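Local coordinates for 33-36 kDa outer membrane protein (Acinetobacter baumannii, PDB 6GIE) that probably forms a porin channel across the outer membrane and may influence carbapenem susceptibility, at residues 202-214 with 222-234. Sequence-based numbering, arbitrary orientation.
Sequences DGTNMAIGFEAFG and YGMKTDLFVTPKL. With C8E ((hydroxyethyloxy)tri(ethyloxy)octane), chain E.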
ATOM      1  N   ASP A 202       2.344   2.589  23.443  1.00 60.47           N
ATOM      2  CA  ASP A 202       2.546   1.845  24.692  1.00 69.94           C
ATOM      3  C   ASP A 202       1.426   2.118  25.693  1.00 69.20           C
ATOM      4  O   ASP A 202       0.996   3.254  25.867  1.00 61.93           O
ATOM      5  CB  ASP A 202       3.898   2.223  25.321  1.00 67.90           C
ATOM      6  CG  ASP A 202       5.096   1.767  24.477  1.00 83.90           C
ATOM      7  OD1 ASP A 202       4.966   1.708  23.228  1.00 77.76           O
ATOM      8  OD2 ASP A 202       6.173   1.478  25.062  1.00 85.13           O
ATOM      9  N   GLY A 203       0.957   1.067  26.349  1.00 71.95           N
ATOM     10  CA  GLY A 203      -0.148   1.188  27.281  1.00 64.57           C
ATOM     11  C   GLY A 203      -1.547   1.301  26.663  1.00 71.54           C
ATOM     12  O   GLY A 203      -2.490   1.650  27.375  1.00 63.21           O
ATOM     13  N   THR A 204      -1.723   1.029  25.364  1.00 60.03           N
ATOM     14  CA  THR A 204      -3.084   0.968  24.800  1.00 56.06           C
ATOM     15  C   THR A 204      -3.227  -0.027  23.635  1.00 59.16           C
ATOM     16  O   THR A 204      -2.260  -0.717  23.238  1.00 48.34           O
ATOM     17  CB  THR A 204      -3.630   2.350  24.332  1.00 59.52           C
ATOM     18  OG1 THR A 204      -3.101   2.680  23.043  1.00 61.24           O
ATOM     19  CG2 THR A 204      -3.313   3.467  25.305  1.00 68.34           C
ATOM     20  N   ASN A 205      -4.457  -0.090  23.111  1.00 46.25           N
ATOM     21  CA  ASN A 205      -4.783  -0.872  21.924  1.00 49.24           C
ATOM     22  C   ASN A 205      -4.754  -0.003  20.659  1.00 37.77           C
ATOM     23  O   ASN A 205      -5.336  -0.371  19.657  1.00 38.07           O
ATOM     24  CB  ASN A 205      -6.184  -1.520  22.091  1.00 53.35           C
ATOM     25  CG  ASN A 205      -6.124  -2.825  22.842  1.00 63.18           C
ATOM     26  OD1 ASN A 205      -6.822  -3.030  23.832  1.00 88.12           O
ATOM     27  ND2 ASN A 205      -5.262  -3.713  22.387  1.00 65.75           N
ATOM     28  N   MET A 206      -4.134   1.170  20.716  1.00 30.23           N
ATOM     29  CA  MET A 206      -4.053   2.021  19.537  1.00 25.62           C
ATOM     30  C   MET A 206      -2.699   1.810  18.866  1.00 22.64           C
ATOM     31  O   MET A 206      -1.776   1.214  19.445  1.00 28.59           O
ATOM     32  CB  MET A 206      -4.293   3.481  19.925  1.00 24.35           C
ATOM     33  CG  MET A 206      -5.612   3.684  20.728  1.00 28.29           C
ATOM     34  SD  MET A 206      -5.705   5.380  21.332  1.00 37.42           S
ATOM     35  CE  MET A 206      -6.641   6.022  19.995  1.00 29.81           C
ATOM     36  N   ALA A 207      -2.565   2.322  17.676  1.00 18.60           N
ATOM     37  CA  ALA A 207      -1.334   2.241  16.982  1.00 20.14           C
ATOM     38  C   ALA A 207      -1.339   3.291  15.897  1.00 19.10           C
ATOM     39  O   ALA A 207      -2.365   3.890  15.567  1.00 14.94           O
ATOM     40  CB  ALA A 207      -1.127   0.824  16.362  1.00 20.18           C
ATOM     41  N   ILE A 208      -0.167   3.412  15.284  1.00 18.78           N
ATOM     42  CA  ILE A 208       0.041   4.377  14.240  1.00 17.23           C
ATOM     43  C   ILE A 208       0.915   3.837  13.143  1.00 15.89           C
ATOM     44  O   ILE A 208       1.839   3.073  13.411  1.00 15.53           O
ATOM     45  CB  ILE A 208       0.639   5.600  14.889  1.00 19.27           C
ATOM     46  CG1 ILE A 208       0.622   6.775  13.910  1.00 21.70           C
ATOM     47  CG2 ILE A 208       2.049   5.305  15.390  1.00 20.38           C
ATOM     48  CD1 ILE A 208       0.742   8.130  14.651  1.00 22.15           C
ATOM     49  N   GLY A 209       0.622   4.217  11.908  1.00 15.57           N
ATOM     50  CA  GLY A 209       1.442   3.827  10.763  1.00 15.80           C
ATOM     51  C   GLY A 209       1.765   4.985   9.856  1.00 15.86           C
ATOM     52  O   GLY A 209       0.907   5.858   9.595  1.00 15.65           O
ATOM     53  N   PHE A 210       3.008   5.008   9.367  1.00 14.30           N
ATOM     54  CA  PHE A 210       3.448   6.069   8.490  1.00 14.99           C
ATOM     55  C   PHE A 210       4.114   5.416   7.334  1.00 16.65           C
ATOM     56  O   PHE A 210       4.885   4.395   7.525  1.00 16.57           O
ATOM     57  CB  PHE A 210       4.513   7.023   9.133  1.00 15.54           C
ATOM     58  CG  PHE A 210       4.105   7.658  10.421  1.00 19.15           C
ATOM     59  CD1 PHE A 210       3.175   8.703  10.462  1.00 24.05           C
ATOM     60  CD2 PHE A 210       4.719   7.282  11.625  1.00 22.90           C
ATOM     61  CE1 PHE A 210       2.851   9.327  11.683  1.00 23.31           C
ATOM     62  CE2 PHE A 210       4.420   7.895  12.821  1.00 22.07           C
ATOM     63  CZ  PHE A 210       3.460   8.895  12.853  1.00 23.45           C
ATOM     64  N   GLU A 211       3.915   6.035   6.175  1.00 15.83           N
ATOM     65  CA  GLU A 211       4.621   5.665   4.927  1.00 19.08           C
ATOM     66  C   GLU A 211       4.946   6.939   4.129  1.00 17.23           C
ATOM     67  O   GLU A 211       4.093   7.854   3.966  1.00 17.37           O
ATOM     68  CB  GLU A 211       3.745   4.760   3.994  1.00 18.73           C
ATOM     69  CG  GLU A 211       3.729   3.310   4.334  1.00 27.23           C
ATOM     70  CD  GLU A 211       3.427   2.361   3.146  1.00 36.14           C
ATOM     71  OE1 GLU A 211       4.171   2.325   2.125  1.00 43.07           O
ATOM     72  OE2 GLU A 211       2.465   1.589   3.272  1.00 45.35           O
ATOM     73  N   ALA A 212       6.144   6.979   3.599  1.00 17.60           N
ATOM     74  CA  ALA A 212       6.629   8.105   2.813  1.00 20.17           C
ATOM     75  C   ALA A 212       7.367   7.561   1.605  1.00 20.87           C
ATOM     76  O   ALA A 212       7.918   6.431   1.644  1.00 19.17           O
ATOM     77  CB  ALA A 212       7.568   8.955   3.655  1.00 22.35           C
ATOM     78  N   PHE A 213       7.348   8.344   0.533  1.00 24.32           N
ATOM     79  CA  PHE A 213       7.708   7.874  -0.815  1.00 27.90           C
ATOM     80  C   PHE A 213       8.283   9.037  -1.522  1.00 26.99           C
ATOM     81  O   PHE A 213       7.696  10.156  -1.504  1.00 23.38           O
ATOM     82  CB  PHE A 213       6.453   7.416  -1.593  1.00 44.62           C
ATOM     83  CG  PHE A 213       6.741   6.513  -2.781  1.00 69.93           C
ATOM     84  CD1 PHE A 213       7.218   5.211  -2.603  1.00 73.22           C
ATOM     85  CD2 PHE A 213       6.486   6.938  -4.086  1.00 87.64           C
ATOM     86  CE1 PHE A 213       7.469   4.371  -3.692  1.00 75.18           C
ATOM     87  CE2 PHE A 213       6.722   6.092  -5.173  1.00 66.44           C
ATOM     88  CZ  PHE A 213       7.214   4.812  -4.978  1.00 62.67           C
ATOM     89  N   GLY A 214       9.455   8.799  -2.110  1.00 26.44           N
ATOM     90  CA  GLY A 214      10.051   9.733  -3.056  1.00 27.06           C
ATOM     91  C   GLY A 214      10.411   9.033  -4.356  1.00 29.68           C
ATOM     92  O   GLY A 214      10.891   7.905  -4.358  1.00 25.34           O
ATOM     93  N   TYR A 222       6.821  13.366  -4.426  1.00 25.08           N
ATOM     94  CA  TYR A 222       6.870  12.892  -3.057  1.00 25.41           C
ATOM     95  C   TYR A 222       5.504  12.612  -2.557  1.00 23.10           C
ATOM     96  O   TYR A 222       4.509  13.248  -2.973  1.00 25.97           O
ATOM     97  CB  TYR A 222       7.445  13.973  -2.118  1.00 27.74           C
ATOM     98  CG  TYR A 222       8.650  14.691  -2.614  1.00 27.79           C
ATOM     99  CD1 TYR A 222       9.893  14.099  -2.536  1.00 30.81           C
ATOM    100  CD2 TYR A 222       8.548  15.960  -3.169  1.00 30.80           C
ATOM    101  CE1 TYR A 222      11.017  14.759  -3.004  1.00 33.91           C
ATOM    102  CE2 TYR A 222       9.665  16.644  -3.643  1.00 33.71           C
ATOM    103  CZ  TYR A 222      10.891  16.042  -3.557  1.00 33.75           C
ATOM    104  OH  TYR A 222      12.003  16.678  -4.006  1.00 38.50           O
ATOM    105  N   GLY A 223       5.443  11.741  -1.585  1.00 21.73           N
ATOM    106  CA  GLY A 223       4.151  11.450  -0.971  1.00 24.42           C
ATOM    107  C   GLY A 223       4.241  10.947   0.454  1.00 23.87           C
ATOM    108  O   GLY A 223       5.222  10.319   0.826  1.00 20.97           O
ATOM    109  N   MET A 224       3.187  11.166   1.237  1.00 25.63           N
ATOM    110  CA  MET A 224       3.074  10.507   2.557  1.00 26.45           C
ATOM    111  C   MET A 224       1.644  10.126   2.935  1.00 22.16           C
ATOM    112  O   MET A 224       0.638  10.759   2.527  1.00 21.36           O
ATOM    113  CB  MET A 224       3.790  11.354   3.708  1.00 28.83           C
ATOM    114  CG  MET A 224       3.131  12.673   4.112  1.00 56.18           C
ATOM    115  SD  MET A 224       3.757  13.595   5.588  1.00 60.42           S
ATOM    116  CE  MET A 224       4.733  12.322   6.430  1.00 35.49           C
ATOM    117  N   LYS A 225       1.577   9.135   3.800  1.00 20.51           N
ATOM    118  CA  LYS A 225       0.310   8.620   4.307  1.00 24.02           C
ATOM    119  C   LYS A 225       0.458   8.452   5.793  1.00 21.12           C
ATOM    120  O   LYS A 225       1.519   8.034   6.265  1.00 19.54           O
ATOM    121  CB  LYS A 225       0.004   7.251   3.673  1.00 26.91           C
ATOM    122  CG  LYS A 225      -1.332   6.678   4.102  1.00 41.96           C
ATOM    123  CD  LYS A 225      -1.567   5.222   3.682  1.00 42.87           C
ATOM    124  CE  LYS A 225      -2.983   5.092   3.104  1.00 47.67           C
ATOM    125  NZ  LYS A 225      -2.934   5.474   1.647  1.00 52.10           N
ATOM    126  N   THR A 226      -0.603   8.702   6.551  1.00 17.25           N
ATOM    127  CA  THR A 226      -0.564   8.376   7.971  1.00 18.59           C
ATOM    128  C   THR A 226      -1.802   7.611   8.325  1.00 18.03           C
ATOM    129  O   THR A 226      -2.885   7.956   7.834  1.00 20.53           O
ATOM    130  CB  THR A 226      -0.476   9.698   8.795  1.00 22.63           C
ATOM    131  OG1 THR A 226       0.758  10.304   8.466  1.00 22.94           O
ATOM    132  CG2 THR A 226      -0.583   9.492  10.320  1.00 21.01           C
ATOM    133  N   ASP A 227      -1.684   6.619   9.197  1.00 17.85           N
ATOM    134  CA  ASP A 227      -2.880   5.871   9.620  1.00 19.83           C
ATOM    135  C   ASP A 227      -2.952   5.853  11.114  1.00 19.16           C
ATOM    136  O   ASP A 227      -1.976   5.518  11.763  1.00 16.75           O
ATOM    137  CB  ASP A 227      -2.835   4.438   9.081  1.00 26.91           C
ATOM    138  CG  ASP A 227      -3.169   4.365   7.586  1.00 35.85           C
ATOM    139  OD1 ASP A 227      -4.152   5.000   7.117  1.00 43.90           O
ATOM    140  OD2 ASP A 227      -2.452   3.649   6.858  1.00 56.46           O
ATOM    141  N   LEU A 228      -4.094   6.233  11.673  1.00 16.46           N
ATOM    142  CA  LEU A 228      -4.316   6.156  13.112  1.00 17.25           C
ATOM    143  C   LEU A 228      -5.228   4.938  13.372  1.00 16.46           C
ATOM    144  O   LEU A 228      -6.438   4.969  13.088  1.00 15.04           O
ATOM    145  CB  LEU A 228      -4.995   7.428  13.636  1.00 19.36           C
ATOM    146  CG  LEU A 228      -4.489   8.730  13.013  1.00 23.68           C
ATOM    147  CD1 LEU A 228      -5.123   9.996  13.565  1.00 25.18           C
ATOM    148  CD2 LEU A 228      -3.006   8.801  13.283  1.00 34.66           C
ATOM    149  N   PHE A 229      -4.646   3.950  14.040  1.00 15.80           N
ATOM    150  CA  PHE A 229      -5.318   2.738  14.449  1.00 16.55           C
ATOM    151  C   PHE A 229      -5.994   2.981  15.750  1.00 18.64           C
ATOM    152  O   PHE A 229      -5.422   2.753  16.797  1.00 21.83           O
ATOM    153  CB  PHE A 229      -4.342   1.573  14.452  1.00 16.24           C
ATOM    154  CG  PHE A 229      -3.834   1.311  13.099  1.00 14.80           C
ATOM    155  CD1 PHE A 229      -4.642   0.636  12.179  1.00 14.39           C
ATOM    156  CD2 PHE A 229      -2.611   1.797  12.692  1.00 14.39           C
ATOM    157  CE1 PHE A 229      -4.214   0.462  10.879  1.00 16.18           C
ATOM    158  CE2 PHE A 229      -2.156   1.605  11.394  1.00 13.82           C
ATOM    159  CZ  PHE A 229      -2.964   0.939  10.469  1.00 13.31           C
ATOM    160  N   VAL A 230      -7.181   3.577  15.681  1.00 17.69           N
ATOM    161  CA  VAL A 230      -7.790   4.008  16.918  1.00 22.10           C
ATOM    162  C   VAL A 230      -8.234   2.806  17.744  1.00 21.93           C
ATOM    163  O   VAL A 230      -8.354   2.917  18.952  1.00 21.21           O
ATOM    164  CB  VAL A 230      -8.941   5.030  16.750  1.00 27.22           C
ATOM    165  CG1 VAL A 230      -8.458   6.297  16.037  1.00 29.59           C
ATOM    166  CG2 VAL A 230     -10.129   4.409  16.063  1.00 30.41           C
ATOM    167  N   THR A 231      -8.481   1.672  17.084  1.00 19.20           N
ATOM    168  CA  THR A 231      -8.444   0.381  17.738  1.00 19.49           C
ATOM    169  C   THR A 231      -7.716  -0.503  16.750  1.00 16.85           C
ATOM    170  O   THR A 231      -7.489  -0.062  15.630  1.00 14.75           O
ATOM    171  CB  THR A 231      -9.850  -0.231  17.915  1.00 21.07           C
ATOM    172  OG1 THR A 231     -10.317  -0.762  16.648  1.00 19.68           O
ATOM    173  CG2 THR A 231     -10.830   0.772  18.491  1.00 23.73           C
ATOM    174  N   PRO A 232      -7.466  -1.758  17.095  1.00 17.76           N
ATOM    175  CA  PRO A 232      -6.789  -2.692  16.189  1.00 20.00           C
ATOM    176  C   PRO A 232      -7.586  -2.981  14.877  1.00 22.56           C
ATOM    177  O   PRO A 232      -7.009  -3.407  13.817  1.00 16.80           O
ATOM    178  CB  PRO A 232      -6.649  -3.990  17.054  1.00 21.41           C
ATOM    179  CG  PRO A 232      -6.719  -3.496  18.460  1.00 22.20           C
ATOM    180  CD  PRO A 232      -7.755  -2.398  18.391  1.00 21.22           C
ATOM    181  N   LYS A 233      -8.894  -2.728  14.936  1.00 23.95           N
ATOM    182  CA  LYS A 233      -9.760  -2.994  13.773  1.00 26.76           C
ATOM    183  C   LYS A 233     -10.108  -1.762  13.020  1.00 27.49           C
ATOM    184  O   LYS A 233     -10.558  -1.864  11.876  1.00 24.89           O
ATOM    185  CB  LYS A 233     -11.047  -3.662  14.213  1.00 26.70           C
ATOM    186  CG  LYS A 233     -10.788  -4.736  15.244  1.00 29.33           C
ATOM    187  CD  LYS A 233     -11.838  -5.819  15.222  1.00 33.01           C
ATOM    188  CE  LYS A 233     -13.183  -5.234  15.646  1.00 32.92           C
ATOM    189  NZ  LYS A 233     -14.274  -5.996  14.964  1.00 39.17           N
ATOM    190  N   LEU A 234      -9.956  -0.600  13.643  1.00 21.55           N
ATOM    191  CA  LEU A 234     -10.459   0.573  13.017  1.00 19.42           C
ATOM    192  C   LEU A 234      -9.389   1.576  12.728  1.00 17.35           C
ATOM    193  O   LEU A 234      -8.624   2.007  13.606  1.00 15.19           O
ATOM    194  CB  LEU A 234     -11.610   1.154  13.864  1.00 22.60           C
ATOM    195  CG  LEU A 234     -12.216   2.457  13.339  1.00 25.00           C
ATOM    196  CD1 LEU A 234     -12.889   2.286  11.999  1.00 24.27           C
ATOM    197  CD2 LEU A 234     -13.204   3.121  14.308  1.00 37.14           C
TER
HETATM  198  C14 C8E E 304      -7.088  11.796  10.084  1.00 36.19           C
HETATM  199  O15 C8E E 304      -5.768  11.490   9.634  1.00 45.29           O
HETATM  200  C16 C8E E 304      -4.763  11.727  10.623  1.00 30.54           C
HETATM  201  C17 C8E E 304      -3.368  11.832  10.017  1.00 27.94           C
HETATM  202  O18 C8E E 304      -3.079  13.192   9.638  1.00 43.28           O
HETATM  203  C19 C8E E 304      -1.690  13.493   9.456  1.00 42.10           C
HETATM  204  C20 C8E E 304      -1.329  13.574   7.982  1.00 44.67           C
HETATM  205  O21 C8E E 304      -0.612  14.788   7.781  1.00 59.04           O
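Strands 207-214 and 222-229 pair as the two arms of an antiparallel beta hairpin in the wall of the porin beta-barrel. Their axes run 173° apart in direction. Eight backbone hydrogen bonds join them, two for each of the pairs Ala207-Phe229, Gly209-Asp227, Glu211-Lys225 and Phe213-Gly223. Side chains alternate between the two faces of the wall. Ile208, Phe210, Ala212, Tyr222, Met224, Thr226 and Leu228 share the face that carries a bound C8E detergent, consistent with the lipid side. Leu228 CD1 lies 3.4 Å from C8E C16, and Leu228 CD2 lies 4.0 Å from Ile208 CD1. Ile208 and Leu228 thus run side by side. Phe210 and Thr226 do the same, and Thr226 CG2 also touches the detergent. The opposite face bears Glu211, Lys225, Asp227 and Phe229, and would line the barrel interior. The carboxylate of Glu211 pairs in a salt bridge with Lys196 of strand 190-200, and Lys225 NZ stays 6.8 Å from Glu211 OE2. Phe229 has CG anti to its carbonyl carbon (chi1 -63°), which turns the ring edge toward the backbone of Ala207 to Gly209, with Phe229 CE2 3.8 Å from Gly209 N. Pro62 also touches the Phe229 side chain. Beyond the strands, Pro232 CD sits 3.4 Å from Asn205 O. On the detergent side, Thr226 OG1 meets the edge of the Phe210 ring near its plane, 3.5 Å from Phe210 CD1.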